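Local structure of sugar ABC transporter (Sugar-binding protein) (Bacillus halodurans, 4YO7) at residues D82-V94 with V107-M121. The protein binds myo-inositol and probably serves as the solute-binding component of a sugar ABC transporter. Residues are numbered along the deposited sequence; the frame is centred on the assembly and turned at random.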
loop_
_atom_site.group_PDB
_atom_site.type_symbol
_atom_site.label_atom_id
_atom_site.label_comp_id
_atom_site.label_asym_id
_atom_site.label_seq_id
_atom_site.Cartn_x
_atom_site.Cartn_y
_atom_site.Cartn_z
ATOM N N ASP A 82 11.502 -4.721 11.603
ATOM C CA ASP A 82 10.283 -5.293 11.033
ATOM C C ASP A 82 9.328 -5.595 12.191
ATOM O O ASP A 82 9.661 -6.371 13.080
ATOM C CB ASP A 82 10.639 -6.570 10.251
ATOM C CG ASP A 82 9.440 -7.316 9.703
ATOM O OD1 ASP A 82 8.279 -6.880 9.832
ATOM O OD2 ASP A 82 9.693 -8.378 9.090
ATOM N N ALA A 83 8.160 -4.967 12.184
ATOM C CA ALA A 83 7.195 -5.131 13.271
ATOM C C ALA A 83 6.411 -6.433 13.184
ATOM O O ALA A 83 5.721 -6.779 14.133
ATOM C CB ALA A 83 6.232 -3.968 13.302
ATOM N N GLN A 84 6.505 -7.130 12.050
ATOM C CA GLN A 84 5.809 -8.415 11.842
ATOM C C GLN A 84 4.310 -8.323 12.142
ATOM O O GLN A 84 3.726 -9.191 12.810
ATOM C CB GLN A 84 6.467 -9.509 12.692
ATOM C CG GLN A 84 7.917 -9.710 12.320
ATOM C CD GLN A 84 8.638 -10.726 13.217
ATOM O OE1 GLN A 84 8.817 -10.507 14.410
ATOM N NE2 GLN A 84 9.038 -11.831 12.639
ATOM N N ASN A 85 3.713 -7.235 11.675
ATOM C CA ASN A 85 2.286 -6.941 11.855
ATOM C C ASN A 85 1.807 -6.872 13.292
ATOM O O ASN A 85 0.621 -7.030 13.559
ATOM C CB ASN A 85 1.452 -7.991 11.111
ATOM C CG ASN A 85 1.717 -7.986 9.632
ATOM O OD1 ASN A 85 1.578 -6.952 8.978
ATOM N ND2 ASN A 85 2.126 -9.138 9.085
ATOM N N ASP A 86 2.728 -6.606 14.208
ATOM C CA ASP A 86 2.452 -6.581 15.639
ATOM C C ASP A 86 2.660 -5.161 16.189
ATOM O O ASP A 86 3.779 -4.653 16.202
ATOM C CB ASP A 86 3.369 -7.590 16.334
ATOM C CG ASP A 86 3.100 -7.731 17.825
ATOM O OD1 ASP A 86 2.742 -6.746 18.487
ATOM O OD2 ASP A 86 3.294 -8.844 18.350
ATOM N N SER A 87 1.576 -4.517 16.618
ATOM C CA SER A 87 1.684 -3.117 17.055
ATOM C C SER A 87 2.482 -2.982 18.332
ATOM O O SER A 87 3.131 -1.967 18.536
ATOM C CB SER A 87 0.314 -2.475 17.255
ATOM O OG SER A 87 -0.412 -3.205 18.197
ATOM N N THR A 88 2.459 -3.997 19.191
ATOM C CA THR A 88 3.267 -3.944 20.403
ATOM C C THR A 88 4.748 -4.008 20.060
ATOM O O THR A 88 5.573 -3.287 20.630
ATOM C CB THR A 88 2.894 -5.079 21.363
ATOM O OG1 THR A 88 1.496 -4.975 21.673
ATOM C CG2 THR A 88 3.687 -4.990 22.648
ATOM N N GLN A 89 5.094 -4.847 19.100
ATOM C CA GLN A 89 6.470 -4.895 18.628
ATOM C C GLN A 89 6.893 -3.579 17.989
ATOM O O GLN A 89 8.001 -3.105 18.240
ATOM C CB GLN A 89 6.632 -6.054 17.648
ATOM C CG GLN A 89 8.024 -6.294 17.165
ATOM C CD GLN A 89 8.172 -7.712 16.608
ATOM O OE1 GLN A 89 7.701 -8.673 17.212
ATOM N NE2 GLN A 89 8.791 -7.839 15.452
ATOM N N GLN A 90 6.023 -2.968 17.185
ATOM C CA GLN A 90 6.361 -1.687 16.570
ATOM C C GLN A 90 6.565 -0.616 17.626
ATOM O O GLN A 90 7.513 0.166 17.528
ATOM C CB GLN A 90 5.301 -1.237 15.577
ATOM C CG GLN A 90 5.716 -0.009 14.806
ATOM C CD GLN A 90 4.886 0.173 13.543
ATOM O OE1 GLN A 90 3.685 0.433 13.610
ATOM N NE2 GLN A 90 5.520 0.017 12.395
HETATM N N MSE A 91 5.678 -0.566 18.627
HETATM C CA MSE A 91 5.853 0.379 19.731
HETATM C C MSE A 91 7.173 0.144 20.467
HETATM O O MSE A 91 7.842 1.110 20.801
HETATM C CB MSE A 91 4.671 0.307 20.715
HETATM C CG MSE A 91 3.349 0.681 20.085
HETATM SE SE MSE A 91 2.399 1.904 21.218
HETATM C CE MSE A 91 3.812 3.282 21.300
ATOM N N ALA A 92 7.565 -1.110 20.671
ATOM C CA ALA A 92 8.824 -1.414 21.364
ATOM C C ALA A 92 10.037 -0.992 20.531
ATOM O O ALA A 92 11.034 -0.522 21.072
ATOM C CB ALA A 92 8.914 -2.910 21.719
ATOM N N GLN A 93 9.950 -1.140 19.216
ATOM C CA GLN A 93 10.999 -0.675 18.325
ATOM C C GLN A 93 11.154 0.828 18.386
ATOM O O GLN A 93 12.250 1.351 18.492
ATOM C CB GLN A 93 10.710 -1.159 16.892
ATOM C CG GLN A 93 10.808 -2.663 16.812
ATOM C CD GLN A 93 10.311 -3.287 15.517
ATOM O OE1 GLN A 93 9.648 -2.643 14.706
ATOM N NE2 GLN A 93 10.640 -4.571 15.324
ATOM N N VAL A 94 10.041 1.529 18.337
ATOM C CA VAL A 94 10.075 2.988 18.427
ATOM C C VAL A 94 10.596 3.471 19.777
ATOM O O VAL A 94 11.404 4.395 19.834
ATOM C CB VAL A 94 8.673 3.551 18.123
ATOM C CG1 VAL A 94 8.598 5.057 18.363
ATOM C CG2 VAL A 94 8.337 3.256 16.677
ATOM N N VAL A 107 8.505 5.370 10.275
ATOM C CA VAL A 107 7.508 4.339 10.596
ATOM C C VAL A 107 6.509 4.131 9.462
ATOM O O VAL A 107 5.987 5.079 8.897
ATOM C CB VAL A 107 6.698 4.689 11.863
ATOM C CG1 VAL A 107 5.561 3.687 12.111
ATOM C CG2 VAL A 107 7.607 4.723 13.063
ATOM N N ASN A 108 6.276 2.862 9.158
ATOM C CA ASN A 108 5.158 2.381 8.342
ATOM C C ASN A 108 4.122 1.700 9.306
ATOM O O ASN A 108 4.366 0.592 9.757
ATOM C CB ASN A 108 5.761 1.428 7.300
ATOM C CG ASN A 108 4.750 0.652 6.530
ATOM O OD1 ASN A 108 4.682 -0.558 6.657
ATOM N ND2 ASN A 108 3.996 1.330 5.656
ATOM N N PRO A 109 3.026 2.398 9.701
ATOM C CA PRO A 109 2.290 1.935 10.897
ATOM C C PRO A 109 1.513 0.646 10.729
ATOM O O PRO A 109 0.812 0.483 9.751
ATOM C CB PRO A 109 1.283 3.048 11.185
ATOM C CG PRO A 109 1.531 4.121 10.197
ATOM C CD PRO A 109 2.639 3.768 9.291
ATOM N N VAL A 110 1.613 -0.217 11.725
ATOM C CA VAL A 110 0.850 -1.445 11.763
ATOM C C VAL A 110 -0.646 -1.175 11.792
ATOM O O VAL A 110 -1.403 -1.852 11.108
ATOM C CB VAL A 110 1.296 -2.294 12.969
ATOM C CG1 VAL A 110 0.345 -3.478 13.223
ATOM C CG2 VAL A 110 2.729 -2.761 12.723
ATOM N N ASP A 111 -1.085 -0.179 12.548
ATOM C CA ASP A 111 -2.512 0.144 12.578
ATOM C C ASP A 111 -2.736 1.606 12.938
ATOM O O ASP A 111 -1.842 2.279 13.420
ATOM C CB ASP A 111 -3.261 -0.779 13.546
ATOM C CG ASP A 111 -2.985 -0.466 15.011
ATOM O OD1 ASP A 111 -2.232 -1.229 15.633
ATOM O OD2 ASP A 111 -3.517 0.527 15.550
ATOM N N THR A 112 -3.929 2.101 12.646
ATOM C CA THR A 112 -4.154 3.539 12.692
ATOM C C THR A 112 -4.345 4.052 14.112
ATOM O O THR A 112 -4.234 5.231 14.341
ATOM C CB THR A 112 -5.374 3.923 11.877
ATOM O OG1 THR A 112 -6.479 3.141 12.338
ATOM C CG2 THR A 112 -5.115 3.664 10.401
ATOM N N THR A 113 -4.609 3.154 15.051
ATOM C CA THR A 113 -4.788 3.551 16.437
ATOM C C THR A 113 -3.443 3.726 17.126
ATOM O O THR A 113 -3.156 4.787 17.692
ATOM C CB THR A 113 -5.652 2.513 17.189
ATOM O OG1 THR A 113 -6.957 2.494 16.607
ATOM C CG2 THR A 113 -5.785 2.862 18.658
ATOM N N SER A 114 -2.586 2.716 17.031
ATOM C CA SER A 114 -1.279 2.792 17.673
ATOM C C SER A 114 -0.398 3.830 16.978
ATOM O O SER A 114 0.491 4.408 17.612
ATOM C CB SER A 114 -0.593 1.419 17.695
ATOM O OG SER A 114 -0.355 0.902 16.415
ATOM N N ALA A 115 -0.651 4.079 15.697
ATOM C CA ALA A 115 0.081 5.113 14.961
ATOM C C ALA A 115 0.034 6.440 15.718
ATOM O O ALA A 115 1.019 7.185 15.762
ATOM C CB ALA A 115 -0.489 5.290 13.571
ATOM N N VAL A 116 -1.137 6.777 16.254
ATOM C CA VAL A 116 -1.279 8.057 16.966
ATOM C C VAL A 116 -0.423 8.084 18.223
ATOM O O VAL A 116 0.252 9.077 18.508
ATOM C CB VAL A 116 -2.759 8.329 17.342
ATOM C CG1 VAL A 116 -2.906 9.624 18.149
ATOM C CG2 VAL A 116 -3.590 8.408 16.080
ATOM N N ASP A 117 -0.437 6.993 18.978
ATOM C CA ASP A 117 0.398 6.910 20.167
ATOM C C ASP A 117 1.892 7.000 19.828
ATOM O O ASP A 117 2.671 7.632 20.557
ATOM C CB ASP A 117 0.121 5.617 20.920
ATOM C CG ASP A 117 -1.309 5.516 21.404
ATOM O OD1 ASP A 117 -1.880 6.536 21.824
ATOM O OD2 ASP A 117 -1.865 4.413 21.339
ATOM N N ILE A 118 2.286 6.356 18.734
ATOM C CA ILE A 118 3.664 6.405 18.267
ATOM C C ILE A 118 4.072 7.830 17.921
ATOM O O ILE A 118 5.108 8.312 18.379
ATOM C CB ILE A 118 3.854 5.478 17.036
ATOM C CG1 ILE A 118 3.817 4.013 17.493
ATOM C CG2 ILE A 118 5.154 5.799 16.293
ATOM C CD1 ILE A 118 3.809 2.990 16.353
ATOM N N VAL A 119 3.282 8.517 17.099
ATOM C CA VAL A 119 3.619 9.891 16.744
ATOM C C VAL A 119 3.650 10.806 17.970
ATOM O O VAL A 119 4.556 11.630 18.109
ATOM C CB VAL A 119 2.643 10.431 15.677
ATOM C CG1 VAL A 119 2.896 11.897 15.400
ATOM C CG2 VAL A 119 2.812 9.663 14.403
ATOM N N ASN A 120 2.700 10.637 18.883
ATOM C CA ASN A 120 2.705 11.438 20.100
ATOM C C ASN A 120 3.980 11.257 20.906
ATOM O O ASN A 120 4.580 12.235 21.375
ATOM C CB ASN A 120 1.503 11.096 20.978
ATOM C CG ASN A 120 0.202 11.642 20.421
ATOM O OD1 ASN A 120 0.191 12.633 19.687
ATOM N ND2 ASN A 120 -0.909 11.014 20.792
HETATM N N MSE A 121 4.400 10.010 21.044
HETATM C CA MSE A 121 5.579 9.672 21.819
HETATM C C MSE A 121 6.859 10.226 21.195
HETATM O O MSE A 121 7.715 10.784 21.905
HETATM C CB MSE A 121 5.650 8.147 21.958
HETATM C CG MSE A 121 6.765 7.650 22.781
HETATM SE SE MSE A 121 6.565 5.724 23.047
HETATM C CE MSE A 121 6.495 5.010 21.256
HETATM O O HOH W 1 -2.976 -1.529 18.209
HETATM O O HOH W 2 1.214 1.386 14.231
#
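Gln90 reaches alongside Val110, and its amide grips the loop leading into helix 112-121 at two points. Its OE1 accepts from Val110 N at 2.9 Å, a nearly straight bond (168°) with the donor somewhat tilted from the carbonyl plane. Its NE2 donates to Asn108 O, also at 2.9 Å, reaching that oxygen from above its carbonyl plane. With CG anti to the backbone N (chi1 -173°) and the chain extended, the amide spans the gap between helix and loop; Ser51 also bonds NE2, and a water shared with Ser114 OG donates to OE1. A leucine in place of Gln90 would probably leave Val110 N and Asn108 O without these partners and the loop less firmly fixed. Val110 CG2 lies 3.8 Å from Ala83 CB, while CG1 packs 3.6 Å from Asn85 O. Further along the helices, the bent chain of Met91, a selenomethionine, carries CE, a methyl less certainly placed, to 3.9 Å from Ile118 CG1; Val94 CG2 meets Val107 CG2 at 4.0 Å. The axes of 87-94 and 112-121 come within 10.5 Å and run nearly parallel (12°), as expected for neighbouring helices on one face of the parallel sheet in a Rossmann-like lobe of a periplasmic binding protein.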